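Local structure of 30-kDa cleavage and polyadenylation specificity factor 30 (Arabidopsis thaliana, 5ZUU) at residues Phe20-Asn25 against Val59-Ser64; Val38-Arg43 against Gly100-Val105. The protein recognises m6A-modified RNA through its YTH domain and, within the CPSF complex, takes part in pre-mRNA 3'-end formation and poly(A) site selection. All blocks are in the same frame, centred on the assembly; numbering follows the deposited sequence.

Interaction 1: residues Phe20-Asn25 against Val59-Ser64; sequences FVVKSN and VILIFS. With nucleotides of chain F.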
loop_
_atom_site.group_PDB
_atom_site.type_symbol
_atom_site.label_atom_id
_atom_site.label_comp_id
_atom_site.label_asym_id
_atom_site.label_seq_id
_atom_site.Cartn_x
_atom_site.Cartn_y
_atom_site.Cartn_z
ATOM N N PHE A 20 2.431 3.211 6.663
ATOM C CA PHE A 20 2.603 4.478 5.938
ATOM C C PHE A 20 1.470 4.625 4.956
ATOM O O PHE A 20 1.105 3.653 4.310
ATOM C CB PHE A 20 3.966 4.515 5.169
ATOM C CG PHE A 20 5.171 4.486 6.051
ATOM C CD1 PHE A 20 5.588 3.323 6.640
ATOM C CD2 PHE A 20 5.897 5.630 6.299
ATOM C CE1 PHE A 20 6.687 3.311 7.510
ATOM C CE2 PHE A 20 6.996 5.628 7.152
ATOM C CZ PHE A 20 7.382 4.465 7.761
ATOM N N VAL A 21 0.904 5.825 4.850
ATOM C CA VAL A 21 -0.011 6.145 3.767
ATOM C C VAL A 21 0.793 6.487 2.520
ATOM O O VAL A 21 1.734 7.270 2.584
ATOM C CB VAL A 21 -0.939 7.329 4.089
ATOM C CG1 VAL A 21 -1.796 7.724 2.874
ATOM C CG2 VAL A 21 -1.834 6.976 5.266
ATOM N N VAL A 22 0.466 5.845 1.408
ATOM C CA VAL A 22 1.103 6.044 0.145
ATOM C C VAL A 22 0.058 6.665 -0.756
ATOM O O VAL A 22 -1.095 6.201 -0.788
ATOM C CB VAL A 22 1.561 4.705 -0.441
ATOM C CG1 VAL A 22 1.922 4.854 -1.921
ATOM C CG2 VAL A 22 2.724 4.194 0.370
ATOM N N LYS A 23 0.415 7.778 -1.406
ATOM C CA LYS A 23 -0.501 8.520 -2.300
ATOM C C LYS A 23 -0.071 8.375 -3.791
ATOM O O LYS A 23 1.115 8.304 -4.100
ATOM C CB LYS A 23 -0.572 9.989 -1.894
ATOM C CG LYS A 23 -1.087 10.227 -0.447
ATOM C CD LYS A 23 -2.540 9.811 -0.244
ATOM C CE LYS A 23 -3.534 10.539 -1.120
ATOM N NZ LYS A 23 -4.893 10.532 -0.531
ATOM N N SER A 24 -1.052 8.228 -4.691
ATOM C CA SER A 24 -0.868 8.316 -6.166
ATOM C C SER A 24 -1.741 9.402 -6.780
ATOM O O SER A 24 -2.881 9.617 -6.355
ATOM C CB SER A 24 -1.219 6.997 -6.822
ATOM O OG SER A 24 -0.910 7.033 -8.195
ATOM N N ASN A 25 -1.170 10.108 -7.749
ATOM C CA ASN A 25 -1.836 11.175 -8.489
ATOM C C ASN A 25 -2.876 10.612 -9.378
ATOM O O ASN A 25 -3.695 11.372 -9.831
ATOM C CB ASN A 25 -0.887 11.852 -9.498
ATOM C CG ASN A 25 -0.007 12.887 -8.891
ATOM O OD1 ASN A 25 -0.303 13.454 -7.828
ATOM N ND2 ASN A 25 1.097 13.145 -9.551
ATOM N N VAL A 59 6.463 -3.617 6.756
ATOM C CA VAL A 59 6.077 -2.287 6.473
ATOM C C VAL A 59 4.856 -2.420 5.618
ATOM O O VAL A 59 4.857 -3.053 4.504
ATOM C CB VAL A 59 7.204 -1.547 5.731
ATOM C CG1 VAL A 59 6.747 -0.148 5.319
ATOM C CG2 VAL A 59 8.408 -1.471 6.625
ATOM N N ILE A 60 3.777 -1.897 6.178
ATOM C CA ILE A 60 2.476 -1.911 5.550
ATOM C C ILE A 60 2.162 -0.547 4.923
ATOM O O ILE A 60 2.139 0.473 5.615
ATOM C CB ILE A 60 1.377 -2.342 6.552
ATOM C CG1 ILE A 60 1.771 -3.681 7.199
ATOM C CG2 ILE A 60 -0.007 -2.436 5.844
ATOM C CD1 ILE A 60 2.063 -4.798 6.205
ATOM N N LEU A 61 1.947 -0.548 3.611
ATOM C CA LEU A 61 1.651 0.663 2.802
ATOM C C LEU A 61 0.172 0.684 2.488
ATOM O O LEU A 61 -0.311 -0.148 1.751
ATOM C CB LEU A 61 2.445 0.568 1.505
ATOM C CG LEU A 61 3.960 0.341 1.703
ATOM C CD1 LEU A 61 4.628 0.249 0.373
ATOM C CD2 LEU A 61 4.599 1.483 2.499
ATOM N N ILE A 62 -0.538 1.662 3.031
ATOM C CA ILE A 62 -1.929 1.866 2.817
ATOM C C ILE A 62 -2.104 2.907 1.731
ATOM O O ILE A 62 -1.844 4.096 1.958
ATOM C CB ILE A 62 -2.590 2.333 4.140
ATOM C CG1 ILE A 62 -2.407 1.261 5.216
ATOM C CG2 ILE A 62 -4.063 2.656 3.955
ATOM C CD1 ILE A 62 -2.833 1.689 6.652
ATOM N N PHE A 63 -2.631 2.494 0.573
ATOM C CA PHE A 63 -2.704 3.314 -0.625
ATOM C C PHE A 63 -3.938 4.117 -0.714
ATOM O O PHE A 63 -4.996 3.688 -0.371
ATOM C CB PHE A 63 -2.642 2.478 -1.915
ATOM C CG PHE A 63 -1.267 2.145 -2.322
ATOM C CD1 PHE A 63 -0.451 1.369 -1.469
ATOM C CD2 PHE A 63 -0.737 2.596 -3.540
ATOM C CE1 PHE A 63 0.850 1.024 -1.842
ATOM C CE2 PHE A 63 0.563 2.274 -3.904
ATOM C CZ PHE A 63 1.364 1.486 -3.063
ATOM N N SER A 64 -3.803 5.277 -1.279
ATOM C CA SER A 64 -4.929 6.079 -1.604
ATOM C C SER A 64 -4.634 6.940 -2.779
ATOM O O SER A 64 -3.652 7.735 -2.751
ATOM C CB SER A 64 -5.328 6.892 -0.422
ATOM O OG SER A 64 -6.294 7.886 -0.827
ATOM P P C F 6 0.706 14.259 -2.155
ATOM O OP1 C F 6 0.394 15.688 -2.173
ATOM O OP2 C F 6 1.813 13.768 -1.295
ATOM O "O5'" C F 6 -0.600 13.447 -1.685
ATOM C "C5'" C F 6 -1.887 14.069 -1.746
ATOM C "C4'" C F 6 -2.464 14.218 -0.359
ATOM O "O4'" C F 6 -1.667 15.155 0.402
ATOM C "C3'" C F 6 -3.888 14.751 -0.279
ATOM O "O3'" C F 6 -4.806 13.682 -0.472
ATOM C "C2'" C F 6 -3.914 15.322 1.120
ATOM O "O2'" C F 6 -4.094 14.333 2.118
ATOM C "C1'" C F 6 -2.526 15.953 1.200
ATOM N N1 C F 6 -2.437 17.349 0.720
ATOM C C2 C F 6 -3.015 18.356 1.500
ATOM O O2 C F 6 -3.629 18.039 2.527
ATOM N N3 C F 6 -2.884 19.646 1.122
ATOM C C4 C F 6 -2.187 19.949 0.023
ATOM N N4 C F 6 -2.098 21.232 -0.316
ATOM C C5 C F 6 -1.576 18.945 -0.791
ATOM C C6 C F 6 -1.721 17.670 -0.403
ATOM P P U F 7 -6.186 13.897 -1.199
ATOM O OP1 U F 7 -6.789 12.583 -1.352
ATOM O OP2 U F 7 -6.047 14.729 -2.351
ATOM O "O5'" U F 7 -7.059 14.724 -0.157
ATOM C "C5'" U F 7 -7.450 14.097 1.061
ATOM C "C4'" U F 7 -8.044 15.116 1.982
ATOM O "O4'" U F 7 -7.071 16.149 2.277
ATOM C "C3'" U F 7 -9.231 15.852 1.401
ATOM O "O3'" U F 7 -10.380 15.090 1.717
ATOM C "C2'" U F 7 -9.215 17.153 2.164
ATOM O "O2'" U F 7 -9.670 16.997 3.490
ATOM C "C1'" U F 7 -7.722 17.416 2.246
ATOM N N1 U F 7 -7.143 18.212 1.162
ATOM C C2 U F 7 -7.248 19.593 1.234
ATOM O O2 U F 7 -7.919 20.173 2.082
ATOM N N3 U F 7 -6.575 20.268 0.250
ATOM C C4 U F 7 -5.787 19.730 -0.745
ATOM O O4 U F 7 -5.210 20.480 -1.530
ATOM C C5 U F 7 -5.739 18.299 -0.760
ATOM C C6 U F 7 -6.387 17.608 0.182
#
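Lys23 reaches across from its own strand to Ser64 and, on the way, along the RNA backbone. Its CB and CG lie against O5' of C6 of chain F, CG 3.5 Å from that oxygen. From there the chain folds back, bending twice, at chi2 and chi3, which lays CD and then CE over the carbonyl oxygen of Ser64. At the tip NZ makes three hydrogen bonds: to OG of Ser64 (3.0 Å), to O3' of C6 of chain F and, 2.9 Å away, to OP1 of U7 of chain F. The ammonium group thus grips the linkage between two nucleotides, while Ser64 OG, also bonded to the carbonyl of His70, helps fix its position. With an alanine in its place, the U7 phosphate would probably lose this positive partner, and Ser64 OG would keep its bond to His70 but lose the one from the ammonium group. Behind this polar end the two strands run parallel, Phe20 paired with Leu61 and Val22 with Phe63. Backbone bonds alternate between them, among them Val22 N to Ile62 O at 2.9 Å, the donor standing above the carbonyl plane. On the face carrying Val22, a CH-pi contact sets CG1 of that valine over the Phe63 ring, 3.6 Å from the centroid and 17° off the normal; with CG1 anti to the backbone N (chi1 166°), CG2 is left to meet Leu61 CB at 3.8 Å. Farther back, Phe20 CD1 packs obliquely on Val59 CG1. The pair lies at the heart of the six-stranded mixed sheet of the YTH domain: strand 70-77 flanks 58-65, strand 138-140 flanks 17-24, and helix 46-55 packs through Leu49 and Ala52 on Phe20.

Interaction 2: residues Val38-Arg43 against Gly100-Val105; sequences VWATQR and GRNFSV
Phe103 lays one face of its ring over the carbonyl oxygen of Trp39, CD1 coming within 3.3 Å of that O. The ring is brought there by chi1 of 62°, which places CG between the backbone N and the carbonyl carbon and turns the side chain back over its partner strand. Its far end, CZ, meets the edge of the indole near the indole plane, 3.8 Å from Trp39 CD1, with the phenyl and pyrrole planes almost perpendicular at 89°. Trp39 CB touches the same CZ and also Val105 CG1. Beneath the rings, Trp39 and Phe103 form an antiparallel hydrogen-bonded pair: Phe103 N to Trp39 O is short and straight at 2.7 Å, and Trp39 N returns a bond of 3.0 Å to Phe103 O. Further along, the two chains stay joined through a water and a backbone bond. Water 1 accepts a hydrogen bond from Thr41 N at 3.0 Å and sits so near Arg101 O that a bond there is doubtful, and Gly100 N bonds directly to Thr41 O at 2.8 Å. Between them, the methyl of Ala40 lies 3.6 Å from Asn102 OD1, an oxygen that accepts a hydrogen bond from Trp90 NE1. The glycine backbone also lies close against Arg43, whose CG is 3.9 Å from Gly100 CA. Outside the pair, the Trp39 ring meets Trp90 and Phe63 edge-to-face and packs on a modified base of the bound RNA, whose N6 is hydrogen-bonded to Ala40 O. Trp39 stands against that base and, with Trp90 beside it, probably forms walls of the aromatic cage by which YTH domains hold N6-methyladenine, here built where the edge strand 38-39 meets strand 103-114.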
loop_
_atom_site.group_PDB
_atom_site.type_symbol
_atom_site.label_atom_id
_atom_site.label_comp_id
_atom_site.label_asym_id
_atom_site.label_seq_id
_atom_site.Cartn_x
_atom_site.Cartn_y
_atom_site.Cartn_z
ATOM N N VAL A 38 4.743 -4.063 -7.752
ATOM C CA VAL A 38 5.828 -3.107 -7.804
ATOM C C VAL A 38 5.330 -1.720 -7.502
ATOM O O VAL A 38 4.234 -1.393 -7.859
ATOM C CB VAL A 38 6.437 -3.242 -9.219
ATOM C CG1 VAL A 38 6.467 -1.974 -10.017
ATOM C CG2 VAL A 38 7.775 -3.917 -9.139
ATOM N N TRP A 39 6.131 -0.916 -6.825
ATOM C CA TRP A 39 5.853 0.486 -6.664
ATOM C C TRP A 39 7.141 1.278 -6.788
ATOM O O TRP A 39 8.233 0.734 -6.673
ATOM C CB TRP A 39 5.208 0.756 -5.281
ATOM C CG TRP A 39 4.594 2.182 -5.105
ATOM C CD1 TRP A 39 4.938 3.101 -4.185
ATOM C CD2 TRP A 39 3.602 2.808 -5.918
ATOM N NE1 TRP A 39 4.238 4.244 -4.345
ATOM C CE2 TRP A 39 3.376 4.091 -5.382
ATOM C CE3 TRP A 39 2.842 2.391 -7.002
ATOM C CZ2 TRP A 39 2.405 4.973 -5.908
ATOM C CZ3 TRP A 39 1.929 3.238 -7.531
ATOM C CH2 TRP A 39 1.733 4.548 -7.018
ATOM N N ALA A 40 6.993 2.585 -6.997
ATOM C CA ALA A 40 8.082 3.519 -6.862
ATOM C C ALA A 40 7.533 4.769 -6.183
ATOM O O ALA A 40 6.447 5.213 -6.532
ATOM C CB ALA A 40 8.695 3.876 -8.249
ATOM N N THR A 41 8.308 5.377 -5.271
ATOM C CA THR A 41 7.850 6.619 -4.628
ATOM C C THR A 41 8.703 7.800 -5.054
ATOM O O THR A 41 9.621 7.670 -5.869
ATOM C CB THR A 41 7.735 6.456 -3.079
ATOM O OG1 THR A 41 7.063 7.598 -2.536
ATOM C CG2 THR A 41 9.089 6.276 -2.379
ATOM N N GLN A 42 8.383 8.978 -4.531
ATOM C CA GLN A 42 9.185 10.170 -4.770
ATOM C C GLN A 42 10.549 9.943 -4.183
ATOM O O GLN A 42 10.664 9.284 -3.153
ATOM C CB GLN A 42 8.597 11.372 -4.062
ATOM C CG GLN A 42 7.249 11.744 -4.601
ATOM C CD GLN A 42 6.611 12.838 -3.810
ATOM O OE1 GLN A 42 7.007 13.958 -3.989
ATOM N NE2 GLN A 42 5.631 12.530 -2.908
ATOM N N ARG A 43 11.593 10.488 -4.829
ATOM C CA ARG A 43 13.002 10.309 -4.364
ATOM C C ARG A 43 13.256 10.713 -2.929
ATOM O O ARG A 43 13.879 9.999 -2.167
ATOM C CB ARG A 43 13.954 11.007 -5.304
ATOM C CG ARG A 43 13.885 10.364 -6.705
ATOM C CD ARG A 43 15.010 10.740 -7.644
ATOM N NE ARG A 43 16.270 10.303 -7.021
ATOM C CZ ARG A 43 17.503 10.659 -7.415
ATOM N NH1 ARG A 43 17.681 11.462 -8.461
ATOM N NH2 ARG A 43 18.571 10.204 -6.754
ATOM N N GLY A 100 11.387 7.452 -8.053
ATOM C CA GLY A 100 12.623 6.849 -7.684
ATOM C C GLY A 100 12.734 5.455 -8.233
ATOM O O GLY A 100 12.231 5.166 -9.273
ATOM N N ARG A 101 13.429 4.602 -7.526
ATOM C CA ARG A 101 13.635 3.267 -8.004
ATOM C C ARG A 101 12.426 2.357 -7.659
ATOM O O ARG A 101 11.784 2.509 -6.592
ATOM C CB ARG A 101 14.890 2.710 -7.376
ATOM C CG ARG A 101 16.155 3.449 -7.769
ATOM C CD ARG A 101 17.260 3.070 -6.799
ATOM N NE ARG A 101 18.418 3.928 -7.055
ATOM C CZ ARG A 101 19.660 3.541 -7.343
ATOM N NH1 ARG A 101 20.048 2.270 -7.323
ATOM N NH2 ARG A 101 20.564 4.479 -7.559
ATOM N N ASN A 102 12.132 1.416 -8.562
ATOM C CA ASN A 102 11.032 0.492 -8.347
ATOM C C ASN A 102 11.438 -0.390 -7.207
ATOM O O ASN A 102 12.600 -0.772 -7.116
ATOM C CB ASN A 102 10.794 -0.415 -9.581
ATOM C CG ASN A 102 10.182 0.315 -10.751
ATOM O OD1 ASN A 102 9.662 1.424 -10.637
ATOM N ND2 ASN A 102 10.161 -0.364 -11.900
ATOM N N PHE A 103 10.496 -0.731 -6.336
ATOM C CA PHE A 103 10.688 -1.814 -5.355
ATOM C C PHE A 103 9.462 -2.784 -5.315
ATOM O O PHE A 103 8.417 -2.483 -5.812
ATOM C CB PHE A 103 11.022 -1.219 -3.967
ATOM C CG PHE A 103 9.916 -0.358 -3.407
ATOM C CD1 PHE A 103 9.804 0.985 -3.763
ATOM C CD2 PHE A 103 8.924 -0.915 -2.562
ATOM C CE1 PHE A 103 8.742 1.782 -3.295
ATOM C CE2 PHE A 103 7.847 -0.122 -2.112
ATOM C CZ PHE A 103 7.763 1.234 -2.448
ATOM N N SER A 104 9.637 -3.968 -4.767
ATOM C CA SER A 104 8.558 -4.948 -4.676
ATOM C C SER A 104 7.565 -4.630 -3.592
ATOM O O SER A 104 7.931 -4.201 -2.482
ATOM C CB SER A 104 9.084 -6.333 -4.261
ATOM O OG SER A 104 10.007 -6.731 -5.178
ATOM N N VAL A 105 6.325 -4.946 -3.895
ATOM C CA VAL A 105 5.263 -4.942 -2.913
ATOM C C VAL A 105 4.420 -6.185 -3.164
ATOM O O VAL A 105 4.405 -6.693 -4.263
ATOM C CB VAL A 105 4.423 -3.638 -2.913
ATOM C CG1 VAL A 105 5.301 -2.471 -2.679
ATOM C CG2 VAL A 105 3.672 -3.427 -4.217
HETATM O O HOH W 1 11.146 4.452 -5.171
#

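From the N terminus, strand 17-24 comes first, then helix 27-36 leads into strand 38-39 and helix 46-55 into strand 58-65. Interaction 1 closes the loop that starts at residues 20-25 when 59-64 pairs with them in the middle of the sheet. By then residues 38-43 have been passed, and they find their partner only at 100-105, after strand 70-77, so the two closures cross. Interaction 2 thereby fastens an edge of the same sheet. The two meet directly at Trp39, whose NE1 lies 3.4 Å from Val22 CG1, joining the central parallel strands to the site of the modified base.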